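Local coordinates for protein pseudoaglycone deacetylase Dbv21 (Actinoplanes teichomyceticus, PDB 3DFI) that probably removes the acetyl group from the pseudoaglycone intermediate of the glycopeptide antibiotic A40926, as a zinc-dependent deacetylase of the PIG-L family, at residues D160-A163 against T164-T168; A71-R74 against R75-D79; A132-E135 against D136-M140; P54-E57 against R58-R62; F210-E213 against E214-T217. One frame throughout, in Å; residues are numbered along the deposited sequence.

All five contacts are local, within a helix or at its start. Along the chain they run interaction 4 (helix 54-63), interaction 2 (helix 71-86), interaction 3 (helix 126-144), interaction 1 (helix 159-174) and interaction 5 (start of helix 213-223). Interactions 1 and 3 have centres about 11 Å apart and touch: Ala167 packs on Ile133 and Ile137, joining two neighbouring helices on the sheet. Interactions 2 and 4 have centres about 15 Å apart and meet where Ala71 packs on His60. Interaction 1 supplies a zinc ligand, and Arg75 of interaction 2 lies near the metal site. Interaction 5 lies away from it, its centre about 28 Å from that of interaction 1.

Interaction 1 (D160-A163 against T164-T168); sequences DHKA and TRDAT. With ZN (zinc ion), chain B.
Asp160 and His161, whose carbonyls accept the backbone N of Thr164 and Arg165, also serve a metal site from this helix turn: His161 NE2 binds the zinc ion at 2.2 Å, and Asp160 OD1 bonds His16, a second zinc ligand. The turn begins helix 159-174, the crossover helix of a beta-alpha-beta unit between strands 148-152 and 179-182. Asp19 and a water also bind the metal. With NE2 on the zinc ion and ND1 on Asp184, the His161 ring is held at both nitrogens. Asp160 OD2 pairs with Arg101.

Asp160 O takes a second bond from Thr164, whose OG1 gives its proton to it at 2.7 Å. The hydroxyl sits beside its own backbone N (chi1 -62°), which turns it back along the helix to the carbonyl. Thr168 repeats the pattern one turn on. Its OG1 bonds Thr164 O at 2.7 Å, and its N reaches the same oxygen from the other face of the carbonyl plane.

On another side of the helix, Arg165 grips Asp166 side-on, with NE and NH2 both on OD1. Its NH2 also bonds Glu196 O. Lys162 crosses these groups through its aliphatic part, and its CG lies 3.7 Å from Arg165 NH2.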
loop_
_atom_site.group_PDB
_atom_site.type_symbol
_atom_site.label_atom_id
_atom_site.label_comp_id
_atom_site.label_asym_id
_atom_site.label_seq_id
_atom_site.Cartn_x
_atom_site.Cartn_y
_atom_site.Cartn_z
ATOM N N ASP A 160 -8.260 4.567 -6.863
ATOM C CA ASP A 160 -7.585 5.083 -5.662
ATOM C C ASP A 160 -6.078 4.848 -5.695
ATOM O O ASP A 160 -5.308 5.648 -5.145
ATOM C CB ASP A 160 -8.172 4.482 -4.367
ATOM C CG ASP A 160 -9.634 4.881 -4.141
ATOM O OD1 ASP A 160 -10.282 4.303 -3.233
ATOM O OD2 ASP A 160 -10.136 5.764 -4.878
ATOM N N HIS A 161 -5.674 3.742 -6.312
ATOM C CA HIS A 161 -4.262 3.403 -6.458
ATOM C C HIS A 161 -3.616 4.324 -7.465
ATOM O O HIS A 161 -2.545 4.827 -7.229
ATOM C CB HIS A 161 -4.092 1.944 -6.904
ATOM C CG HIS A 161 -4.299 0.953 -5.806
ATOM N ND1 HIS A 161 -3.497 -0.152 -5.646
ATOM C CD2 HIS A 161 -5.217 0.899 -4.806
ATOM C CE1 HIS A 161 -3.921 -0.860 -4.609
ATOM N NE2 HIS A 161 -4.960 -0.242 -4.081
ATOM N N LYS A 162 -4.294 4.549 -8.590
ATOM C CA LYS A 162 -3.818 5.491 -9.611
ATOM C C LYS A 162 -3.704 6.898 -9.010
ATOM O O LYS A 162 -2.660 7.547 -9.135
ATOM C CB LYS A 162 -4.750 5.466 -10.831
ATOM C CG LYS A 162 -4.242 6.182 -12.071
ATOM C CD LYS A 162 -5.217 5.988 -13.221
ATOM C CE LYS A 162 -4.691 6.554 -14.529
ATOM N NZ LYS A 162 -5.183 7.948 -14.784
ATOM N N ALA A 163 -4.745 7.349 -8.307
ATOM C CA ALA A 163 -4.713 8.692 -7.714
ATOM C C ALA A 163 -3.572 8.812 -6.691
ATOM O O ALA A 163 -2.825 9.796 -6.724
ATOM C CB ALA A 163 -6.046 9.040 -7.075
ATOM N N THR A 164 -3.437 7.816 -5.804
ATOM C CA THR A 164 -2.383 7.827 -4.772
ATOM C C THR A 164 -0.961 7.891 -5.396
ATOM O O THR A 164 -0.114 8.726 -5.013
ATOM C CB THR A 164 -2.531 6.618 -3.872
ATOM O OG1 THR A 164 -3.803 6.708 -3.210
ATOM C CG2 THR A 164 -1.380 6.537 -2.826
ATOM N N ARG A 165 -0.730 7.013 -6.361
ATOM C CA ARG A 165 0.535 6.964 -7.097
ATOM C C ARG A 165 0.871 8.310 -7.749
ATOM O O ARG A 165 1.976 8.852 -7.549
ATOM C CB ARG A 165 0.488 5.851 -8.169
ATOM C CG ARG A 165 1.761 5.754 -9.013
ATOM C CD ARG A 165 1.522 4.928 -10.258
ATOM N NE ARG A 165 0.622 5.647 -11.162
ATOM C CZ ARG A 165 0.134 5.148 -12.288
ATOM N NH1 ARG A 165 0.450 3.924 -12.646
ATOM N NH2 ARG A 165 -0.683 5.875 -13.042
ATOM N N ASP A 166 -0.080 8.841 -8.525
ATOM C CA ASP A 166 0.134 10.066 -9.285
ATOM C C ASP A 166 0.446 11.255 -8.361
ATOM O O ASP A 166 1.358 12.061 -8.632
ATOM C CB ASP A 166 -1.069 10.349 -10.200
ATOM C CG ASP A 166 -1.153 9.365 -11.400
ATOM O OD1 ASP A 166 -0.355 8.394 -11.474
ATOM O OD2 ASP A 166 -2.009 9.579 -12.290
ATOM N N ALA A 167 -0.310 11.337 -7.263
ATOM C CA ALA A 167 -0.100 12.383 -6.263
ATOM C C ALA A 167 1.265 12.239 -5.578
ATOM O O ALA A 167 1.933 13.241 -5.346
ATOM C CB ALA A 167 -1.236 12.367 -5.209
ATOM N N THR A 168 1.667 10.989 -5.291
ATOM C CA THR A 168 2.944 10.706 -4.642
ATOM C C THR A 168 4.120 11.064 -5.561
ATOM O O THR A 168 5.110 11.658 -5.114
ATOM C CB THR A 168 3.066 9.234 -4.155
ATOM O OG1 THR A 168 1.948 8.875 -3.329
ATOM C CG2 THR A 168 4.384 9.042 -3.366
HETATM ZN ZN ZN B . -6.087 -0.920 -2.339
HETATM O O HOH W 1 -7.035 -2.303 -0.502
#

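Interaction 2 (A71-R74 against R75-D79); sequences APLR and RRNED
Ala71 O accepts the backbone N of Arg75 at 2.9 Å, and Arg75 CG leans on the same oxygen at 3.4 Å. The far end of Arg75 leads away from this turn, to Leu17 O near the zinc site. Pro72 comes next. Its O accepts from Arg76 N, and its CB lies 3.5 Å from Arg76 NH1. The Arg76 guanidinium folds back so that one face lies over the backbone joining Pro72 to Leu73. Arg76 NH1, the nitrogen that meets Pro72 CB, also bonds Ala45 O, and this holds the group in place. All this is the first turns of helix 71-86, where four successive i to i+4 backbone bonds join the two segments. Leu73 crosses the Arg76 side chain at about a right angle, and its CG packs on Asn77 ND2 at 3.8 Å. Arg74 bends at chi2 (90°) and again at chi3, which brings its guanidinium alongside the next turn. There NH1 meets Asn77 CB at 3.4 Å. Arg74 and Glu78 do not pair directly. One water joins them, accepting from Arg74 NH2 at 2.9 Å and donating to Glu78 OE2 at 2.6 Å. Glu78 OE2 also accepts from Thr228 N.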
loop_
_atom_site.group_PDB
_atom_site.type_symbol
_atom_site.label_atom_id
_atom_site.label_comp_id
_atom_site.label_asym_id
_atom_site.label_seq_id
_atom_site.Cartn_x
_atom_site.Cartn_y
_atom_site.Cartn_z
ATOM N N ALA A 71 -17.304 0.962 10.133
ATOM C CA ALA A 71 -16.349 0.227 9.301
ATOM C C ALA A 71 -14.957 0.855 9.137
ATOM O O ALA A 71 -13.948 0.174 9.336
ATOM C CB ALA A 71 -16.960 -0.104 7.935
ATOM N N PRO A 72 -14.883 2.139 8.733
ATOM C CA PRO A 72 -13.543 2.742 8.640
ATOM C C PRO A 72 -12.768 2.683 9.966
ATOM O O PRO A 72 -11.565 2.415 9.960
ATOM C CB PRO A 72 -13.835 4.179 8.227
ATOM C CG PRO A 72 -15.173 4.120 7.563
ATOM C CD PRO A 72 -15.947 3.084 8.342
ATOM N N LEU A 73 -13.460 2.869 11.096
ATOM C CA LEU A 73 -12.834 2.677 12.410
ATOM C C LEU A 73 -12.289 1.256 12.597
ATOM O O LEU A 73 -11.125 1.077 12.934
ATOM C CB LEU A 73 -13.810 3.042 13.539
ATOM C CG LEU A 73 -13.315 2.849 14.977
ATOM C CD1 LEU A 73 -12.130 3.809 15.293
ATOM C CD2 LEU A 73 -14.464 3.029 15.997
ATOM N N ARG A 74 -13.131 0.239 12.409
ATOM C CA ARG A 74 -12.647 -1.150 12.408
ATOM C C ARG A 74 -11.356 -1.320 11.580
ATOM O O ARG A 74 -10.370 -1.893 12.050
ATOM C CB ARG A 74 -13.736 -2.091 11.889
ATOM C CG ARG A 74 -13.362 -3.619 11.873
ATOM C CD ARG A 74 -13.741 -4.322 13.225
ATOM N NE ARG A 74 -13.075 -3.670 14.356
ATOM C CZ ARG A 74 -11.836 -3.946 14.766
ATOM N NH1 ARG A 74 -11.304 -3.262 15.768
ATOM N NH2 ARG A 74 -11.119 -4.901 14.187
ATOM N N ARG A 75 -11.362 -0.799 10.355
ATOM C CA ARG A 75 -10.216 -0.923 9.433
ATOM C C ARG A 75 -8.989 -0.137 9.900
ATOM O O ARG A 75 -7.857 -0.605 9.767
ATOM C CB ARG A 75 -10.632 -0.507 8.031
ATOM C CG ARG A 75 -11.655 -1.468 7.386
ATOM C CD ARG A 75 -11.774 -1.226 5.883
ATOM N NE ARG A 75 -10.526 -1.481 5.149
ATOM C CZ ARG A 75 -10.395 -1.254 3.838
ATOM N NH1 ARG A 75 -11.430 -0.784 3.159
ATOM N NH2 ARG A 75 -9.255 -1.492 3.208
ATOM N N ARG A 76 -9.208 1.035 10.496
ATOM C CA ARG A 76 -8.080 1.796 11.050
ATOM C C ARG A 76 -7.453 1.025 12.217
ATOM O O ARG A 76 -6.225 1.012 12.369
ATOM C CB ARG A 76 -8.507 3.198 11.472
ATOM C CG ARG A 76 -8.677 4.162 10.307
ATOM C CD ARG A 76 -8.863 5.596 10.791
ATOM N NE ARG A 76 -10.000 5.759 11.713
ATOM C CZ ARG A 76 -11.249 6.012 11.324
ATOM N NH1 ARG A 76 -11.556 6.092 10.027
ATOM N NH2 ARG A 76 -12.190 6.193 12.224
ATOM N N ASN A 77 -8.295 0.367 13.016
ATOM C CA ASN A 77 -7.811 -0.491 14.107
ATOM C C ASN A 77 -7.047 -1.706 13.598
ATOM O O ASN A 77 -6.047 -2.120 14.192
ATOM C CB ASN A 77 -8.965 -0.940 15.021
ATOM C CG ASN A 77 -9.459 0.174 15.946
ATOM O OD1 ASN A 77 -8.671 0.962 16.496
ATOM N ND2 ASN A 77 -10.773 0.215 16.152
ATOM N N GLU A 78 -7.536 -2.302 12.515
ATOM C CA GLU A 78 -6.810 -3.392 11.864
ATOM C C GLU A 78 -5.414 -2.943 11.405
ATOM O O GLU A 78 -4.413 -3.657 11.601
ATOM C CB GLU A 78 -7.602 -3.923 10.668
ATOM C CG GLU A 78 -8.916 -4.683 11.054
ATOM C CD GLU A 78 -9.621 -5.251 9.827
ATOM O OE1 GLU A 78 -9.350 -4.778 8.683
ATOM O OE2 GLU A 78 -10.423 -6.198 9.999
ATOM N N ASP A 79 -5.366 -1.773 10.770
ATOM C CA ASP A 79 -4.125 -1.193 10.264
ATOM C C ASP A 79 -3.127 -0.946 11.406
ATOM O O ASP A 79 -1.958 -1.282 11.284
ATOM C CB ASP A 79 -4.439 0.103 9.497
ATOM C CG ASP A 79 -3.225 0.681 8.783
ATOM O OD1 ASP A 79 -2.637 -0.009 7.920
ATOM O OD2 ASP A 79 -2.887 1.842 9.069
HETATM O O HOH W 2 -11.706 -6.882 12.213
#

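Interaction 3 (A132-E135 against D136-M140); sequences AIRE and DIESM
Ile133 and Ile137 lie side by side and point the same way, one turn apart on helix 126-144. This helix packs against helix 159-174 and the central sheet of the single alpha-beta domain. Ile133 CG2 meets Ile137 CD1 at 3.6 Å. In Ile137, CG1 sits beside the backbone N (chi1 -67°), and this leads CD1 back toward the preceding turn. The pair is buried: Ile133 packs on Ala167, Val43 and Phe95, and Ile137 on Thr168 and Ile13.

The other sides of the helix are polar and less covered. Arg134 reaches out nearly straight, and Glu138 OE2 accepts from two of its nitrogens. The NE bond is 2.8 Å and nearly straight at 167°. The NH1 bond is longer, 3.3 Å, and more bent. Glu138 OE2 lies in the guanidinium plane, yet NE meets it from above the carboxylate plane, while toward NH1 the oxygen uses its syn lone pair. The two planes stand 61° apart. Both bonds end on one oxygen, a side-on salt bridge. Asp136 has its own ion pair, with Arg94.

Glu135 and Ser139 are exposed. A water lies between them: it donates to Glu135 O at 2.7 Å and is hydrogen-bonded to Ser139 OG at 3.0 Å.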
loop_
_atom_site.group_PDB
_atom_site.type_symbol
_atom_site.label_atom_id
_atom_site.label_comp_id
_atom_site.label_asym_id
_atom_site.label_seq_id
_atom_site.Cartn_x
_atom_site.Cartn_y
_atom_site.Cartn_z
ATOM N N ALA A 132 -5.401 17.527 -4.148
ATOM C CA ALA A 132 -5.701 17.495 -2.715
ATOM C C ALA A 132 -4.852 16.454 -1.993
ATOM O O ALA A 132 -4.323 16.719 -0.904
ATOM C CB ALA A 132 -7.204 17.203 -2.469
ATOM N N ILE A 133 -4.749 15.267 -2.583
ATOM C CA ILE A 133 -3.927 14.219 -2.024
ATOM C C ILE A 133 -2.456 14.638 -1.998
ATOM O O ILE A 133 -1.785 14.478 -0.985
ATOM C CB ILE A 133 -4.075 12.881 -2.811
ATOM C CG1 ILE A 133 -5.491 12.319 -2.685
ATOM C CG2 ILE A 133 -3.036 11.855 -2.338
ATOM C CD1 ILE A 133 -5.715 11.100 -3.578
ATOM N N ARG A 134 -1.964 15.178 -3.115
ATOM C CA ARG A 134 -0.583 15.672 -3.209
ATOM C C ARG A 134 -0.191 16.653 -2.065
ATOM O O ARG A 134 0.901 16.540 -1.492
ATOM C CB ARG A 134 -0.346 16.325 -4.580
ATOM C CG ARG A 134 1.046 16.946 -4.745
ATOM C CD ARG A 134 1.142 17.868 -5.967
ATOM N NE ARG A 134 2.375 18.643 -5.942
ATOM C CZ ARG A 134 2.866 19.368 -6.957
ATOM N NH1 ARG A 134 3.995 20.040 -6.788
ATOM N NH2 ARG A 134 2.254 19.417 -8.141
ATOM N N GLU A 135 -1.065 17.616 -1.763
ATOM C CA GLU A 135 -0.821 18.606 -0.683
ATOM C C GLU A 135 -0.569 17.900 0.651
ATOM O O GLU A 135 0.383 18.205 1.356
ATOM C CB GLU A 135 -2.048 19.485 -0.480
ATOM C CG GLU A 135 -2.111 20.764 -1.195
ATOM C CD GLU A 135 -3.231 21.637 -0.636
ATOM O OE1 GLU A 135 -2.945 22.770 -0.160
ATOM O OE2 GLU A 135 -4.397 21.175 -0.647
ATOM N N ASP A 136 -1.450 16.966 0.988
ATOM C CA ASP A 136 -1.337 16.159 2.203
ATOM C C ASP A 136 -0.089 15.273 2.245
ATOM O O ASP A 136 0.500 15.090 3.313
ATOM C CB ASP A 136 -2.593 15.299 2.387
ATOM C CG ASP A 136 -3.798 16.101 2.806
ATOM O OD1 ASP A 136 -3.815 17.364 2.690
ATOM O OD2 ASP A 136 -4.752 15.464 3.291
ATOM N N ILE A 137 0.294 14.707 1.100
ATOM C CA ILE A 137 1.547 13.949 1.009
ATOM C C ILE A 137 2.777 14.860 1.169
ATOM O O ILE A 137 3.728 14.491 1.845
ATOM C CB ILE A 137 1.651 13.107 -0.313
ATOM C CG1 ILE A 137 0.603 11.983 -0.313
ATOM C CG2 ILE A 137 3.016 12.412 -0.430
ATOM C CD1 ILE A 137 0.442 11.376 -1.684
ATOM N N GLU A 138 2.761 16.050 0.565
ATOM C CA GLU A 138 3.823 17.017 0.820
ATOM C C GLU A 138 3.912 17.347 2.315
ATOM O O GLU A 138 5.003 17.377 2.877
ATOM C CB GLU A 138 3.680 18.286 -0.050
ATOM C CG GLU A 138 3.881 17.948 -1.553
ATOM C CD GLU A 138 3.979 19.133 -2.488
ATOM O OE1 GLU A 138 3.936 20.281 -2.013
ATOM O OE2 GLU A 138 4.121 18.908 -3.718
ATOM N N SER A 139 2.773 17.591 2.955
ATOM C CA SER A 139 2.742 17.889 4.394
ATOM C C SER A 139 3.327 16.715 5.187
ATOM O O SER A 139 4.110 16.922 6.112
ATOM C CB SER A 139 1.309 18.170 4.861
ATOM O OG SER A 139 0.800 19.318 4.226
ATOM N N MET A 140 2.973 15.491 4.802
ATOM C CA MET A 140 3.529 14.293 5.438
ATOM C C MET A 140 5.064 14.138 5.251
ATOM O O MET A 140 5.780 13.799 6.201
ATOM C CB MET A 140 2.759 13.033 5.005
ATOM C CG MET A 140 2.914 11.838 5.947
ATOM S SD MET A 140 2.034 12.044 7.545
ATOM C CE MET A 140 3.204 12.809 8.613
HETATM O O HOH W 3 1.273 20.778 1.646
#

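Interaction 4 (P54-E57 against R58-R62); sequences PAAE and RFHAR
Helix 54-63 is a short helix far from the centre of the chain, and the contact covers most of its length. Across its first turn Arg58 N bonds Pro54 O at 2.9 Å, but the N-H points well off the oxygen (130°). The next turn is more regular. His60 N bonds Ala56 O, and Ala61 N bonds Glu57 O.

Ala56 O does more than close the turn. The imidazole of His60 presents one face to this oxygen, which lies 3.0 Å from the ring plane, offset toward the rim. His60 CG stands beside the backbone N (chi1 -63°), and this carries the ring back over the preceding turn. The ring also brings CE1 to 4.1 Å from Ala56 CB. Two aromatic residues hold it from outside: His60 NE2 bonds Tyr100 OH, and Tyr52 meets the ring edge-to-face. Both tyrosines lie in loops; His60 also packs on Ala71 at the start of helix 71-86, the next helix in the chain.

Phe59 uses its ring differently. Its edge is turned to Ala55 O, with CD2 at 3.6 Å from that oxygen. As modelled, Arg62 NH2 sits over one ring face, but Arg62 NH1 is only 3.0 Å from Arg58 NH1, so this placement is doubtful. Phe59 also packs on Ile99.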
loop_
_atom_site.group_PDB
_atom_site.type_symbol
_atom_site.label_atom_id
_atom_site.label_comp_id
_atom_site.label_asym_id
_atom_site.label_seq_id
_atom_site.Cartn_x
_atom_site.Cartn_y
_atom_site.Cartn_z
ATOM N N PRO A 54 -27.019 1.475 1.123
ATOM C CA PRO A 54 -27.079 0.050 0.766
ATOM C C PRO A 54 -25.825 -0.437 0.019
ATOM O O PRO A 54 -25.349 -1.543 0.275
ATOM C CB PRO A 54 -28.308 -0.033 -0.143
ATOM C CG PRO A 54 -29.164 1.101 0.286
ATOM C CD PRO A 54 -28.240 2.196 0.710
ATOM N N ALA A 55 -25.293 0.390 -0.880
ATOM C CA ALA A 55 -24.086 0.051 -1.637
ATOM C C ALA A 55 -22.865 -0.150 -0.735
ATOM O O ALA A 55 -21.957 -0.924 -1.070
ATOM C CB ALA A 55 -23.805 1.111 -2.684
ATOM N N ALA A 56 -22.849 0.556 0.400
ATOM C CA ALA A 56 -21.783 0.430 1.403
ATOM C C ALA A 56 -22.092 -0.723 2.350
ATOM O O ALA A 56 -21.186 -1.417 2.808
ATOM C CB ALA A 56 -21.630 1.722 2.189
ATOM N N GLU A 57 -23.380 -0.904 2.635
ATOM C CA GLU A 57 -23.875 -1.998 3.462
ATOM C C GLU A 57 -23.510 -3.352 2.847
ATOM O O GLU A 57 -23.322 -4.335 3.562
ATOM C CB GLU A 57 -25.394 -1.911 3.586
ATOM C CG GLU A 57 -25.945 -2.333 4.929
ATOM C CD GLU A 57 -26.323 -1.144 5.799
ATOM O OE1 GLU A 57 -25.455 -0.266 6.010
ATOM O OE2 GLU A 57 -27.488 -1.092 6.269
ATOM N N ARG A 58 -23.419 -3.382 1.518
ATOM C CA ARG A 58 -23.159 -4.601 0.763
ATOM C C ARG A 58 -21.698 -4.990 0.913
ATOM O O ARG A 58 -21.375 -6.160 1.104
ATOM C CB ARG A 58 -23.524 -4.387 -0.714
ATOM C CG ARG A 58 -23.978 -5.638 -1.479
ATOM C CD ARG A 58 -22.894 -6.113 -2.455
ATOM N NE ARG A 58 -23.392 -7.124 -3.396
ATOM C CZ ARG A 58 -22.728 -7.566 -4.467
ATOM N NH1 ARG A 58 -21.521 -7.089 -4.765
ATOM N NH2 ARG A 58 -23.277 -8.486 -5.252
ATOM N N PHE A 59 -20.827 -3.993 0.827
ATOM C CA PHE A 59 -19.390 -4.179 1.020
ATOM C C PHE A 59 -19.064 -4.544 2.461
ATOM O O PHE A 59 -18.166 -5.350 2.710
ATOM C CB PHE A 59 -18.623 -2.914 0.635
ATOM C CG PHE A 59 -18.058 -2.943 -0.756
ATOM C CD1 PHE A 59 -16.765 -3.407 -0.982
ATOM C CD2 PHE A 59 -18.813 -2.498 -1.840
ATOM C CE1 PHE A 59 -16.225 -3.434 -2.267
ATOM C CE2 PHE A 59 -18.287 -2.518 -3.135
ATOM C CZ PHE A 59 -16.989 -2.989 -3.349
ATOM N N HIS A 60 -19.794 -3.935 3.394
ATOM C CA HIS A 60 -19.600 -4.186 4.813
ATOM C C HIS A 60 -20.036 -5.609 5.174
ATOM O O HIS A 60 -19.282 -6.336 5.809
ATOM C CB HIS A 60 -20.325 -3.145 5.670
ATOM C CG HIS A 60 -19.819 -1.742 5.486
ATOM N ND1 HIS A 60 -20.496 -0.642 5.963
ATOM C CD2 HIS A 60 -18.710 -1.263 4.869
ATOM C CE1 HIS A 60 -19.823 0.454 5.663
ATOM N NE2 HIS A 60 -18.738 0.106 4.994
ATOM N N ALA A 61 -21.238 -6.000 4.748
ATOM C CA ALA A 61 -21.732 -7.372 4.935
ATOM C C ALA A 61 -20.744 -8.433 4.446
ATOM O O ALA A 61 -20.574 -9.457 5.105
ATOM C CB ALA A 61 -23.106 -7.564 4.280
ATOM N N ARG A 62 -20.104 -8.180 3.303
ATOM C CA ARG A 62 -19.048 -9.045 2.758
ATOM C C ARG A 62 -17.780 -9.113 3.619
ATOM O O ARG A 62 -17.029 -10.104 3.563
ATOM C CB ARG A 62 -18.661 -8.612 1.334
ATOM C CG ARG A 62 -18.631 -9.785 0.332
ATOM C CD ARG A 62 -18.105 -9.417 -1.064
ATOM N NE ARG A 62 -18.155 -7.977 -1.366
ATOM C CZ ARG A 62 -18.581 -7.454 -2.520
ATOM N NH1 ARG A 62 -19.028 -8.238 -3.495
ATOM N NH2 ARG A 62 -18.580 -6.136 -2.693
#

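Interaction 5 (F210-E213 against E214-T217); sequences FVDE and EART
This is a helix N-cap on the surface, where the chain leaves edge strand 201-210 and enters helix 213-223. Asp212 is the capping residue. Its OD2 accepts Ala215 N at 3.0 Å, met nearly along the carboxylate C-O bond. CG lies between the backbone N and the carbonyl carbon (chi1 65°), which turns the carboxylate to the first turn of the helix. Asp212 OD2 also has a weak bond from Gln30 of helix 19-33. The backbone bonds here are loose at first: Asp212 O receives only weak ones, from Ala215 N and Arg216 N. The regular pattern starts with Thr217 N on Glu213 O at 3.0 Å.

Just before the cap, Val211 CB packs on Ala215 CB at 3.7 Å. Both side chains also touch Gln30. Arg216 runs out to a salt bridge with Asp245.

The carboxylate of Asp212 lies at the amino end of the helix, with Glu213 and Glu214 following it. These negative charges would be expected to interact favourably with the helix dipole, although Asp212 and Glu214 would probably repel each other somewhat. The cap gives Ala215 N a side-chain acceptor where its backbone bond is weak.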
loop_
_atom_site.group_PDB
_atom_site.type_symbol
_atom_site.label_atom_id
_atom_site.label_comp_id
_atom_site.label_asym_id
_atom_site.label_seq_id
_atom_site.Cartn_x
_atom_site.Cartn_y
_atom_site.Cartn_z
ATOM N N PHE A 210 15.114 -8.828 -1.359
ATOM C CA PHE A 210 15.146 -10.075 -0.609
ATOM C C PHE A 210 15.123 -9.816 0.879
ATOM O O PHE A 210 15.706 -8.833 1.356
ATOM C CB PHE A 210 16.388 -10.880 -0.982
ATOM C CG PHE A 210 16.322 -11.466 -2.353
ATOM C CD1 PHE A 210 16.856 -10.783 -3.443
ATOM C CD2 PHE A 210 15.712 -12.700 -2.564
ATOM C CE1 PHE A 210 16.790 -11.330 -4.726
ATOM C CE2 PHE A 210 15.637 -13.248 -3.840
ATOM C CZ PHE A 210 16.180 -12.554 -4.922
ATOM N N VAL A 211 14.436 -10.696 1.603
ATOM C CA VAL A 211 14.285 -10.571 3.048
ATOM C C VAL A 211 14.622 -11.907 3.719
ATOM O O VAL A 211 14.651 -12.953 3.061
ATOM C CB VAL A 211 12.849 -10.084 3.461
ATOM C CG1 VAL A 211 12.459 -8.776 2.727
ATOM C CG2 VAL A 211 11.798 -11.174 3.238
ATOM N N ASP A 212 14.893 -11.867 5.020
ATOM C CA ASP A 212 15.196 -13.079 5.770
ATOM C C ASP A 212 13.894 -13.746 6.254
ATOM O O ASP A 212 12.803 -13.183 6.073
ATOM C CB ASP A 212 16.188 -12.790 6.911
ATOM C CG ASP A 212 15.625 -11.868 8.000
ATOM O OD1 ASP A 212 16.434 -11.372 8.811
ATOM O OD2 ASP A 212 14.405 -11.634 8.072
ATOM N N GLU A 213 13.984 -14.936 6.843
ATOM C CA GLU A 213 12.756 -15.648 7.207
ATOM C C GLU A 213 11.889 -14.930 8.237
ATOM O O GLU A 213 10.670 -15.008 8.167
ATOM C CB GLU A 213 12.995 -17.121 7.585
ATOM C CG GLU A 213 14.349 -17.454 8.170
ATOM C CD GLU A 213 14.768 -18.887 7.874
ATOM O OE1 GLU A 213 15.929 -19.101 7.441
ATOM O OE2 GLU A 213 13.936 -19.805 8.062
ATOM N N GLU A 214 12.492 -14.203 9.168
ATOM C CA GLU A 214 11.682 -13.511 10.160
ATOM C C GLU A 214 10.890 -12.338 9.563
ATOM O O GLU A 214 9.758 -12.084 9.993
ATOM C CB GLU A 214 12.495 -13.107 11.399
ATOM C CG GLU A 214 12.798 -11.625 11.545
ATOM C CD GLU A 214 12.877 -11.176 13.000
ATOM O OE1 GLU A 214 14.002 -10.916 13.490
ATOM O OE2 GLU A 214 11.817 -11.088 13.654
ATOM N N ALA A 215 11.459 -11.649 8.566
ATOM C CA ALA A 215 10.749 -10.552 7.912
ATOM C C ALA A 215 9.499 -11.070 7.191
ATOM O O ALA A 215 8.442 -10.442 7.255
ATOM C CB ALA A 215 11.659 -9.793 6.954
ATOM N N ARG A 216 9.620 -12.234 6.539
ATOM C CA ARG A 216 8.479 -12.870 5.862
ATOM C C ARG A 216 7.433 -13.349 6.873
ATOM O O ARG A 216 6.232 -13.174 6.664
ATOM C CB ARG A 216 8.957 -14.031 4.982
ATOM C CG ARG A 216 7.865 -14.954 4.449
ATOM C CD ARG A 216 8.465 -16.314 4.143
ATOM N NE ARG A 216 7.491 -17.394 3.977
ATOM C CZ ARG A 216 6.767 -17.953 4.948
ATOM N NH1 ARG A 216 5.937 -18.943 4.646
ATOM N NH2 ARG A 216 6.840 -17.525 6.209
ATOM N N THR A 217 7.901 -13.962 7.957
ATOM C CA THR A 217 7.032 -14.388 9.060
ATOM C C THR A 217 6.284 -13.181 9.644
ATOM O O THR A 217 5.058 -13.230 9.846
ATOM C CB THR A 217 7.838 -15.201 10.120
ATOM O OG1 THR A 217 8.229 -16.450 9.544
ATOM C CG2 THR A 217 7.021 -15.502 11.370
#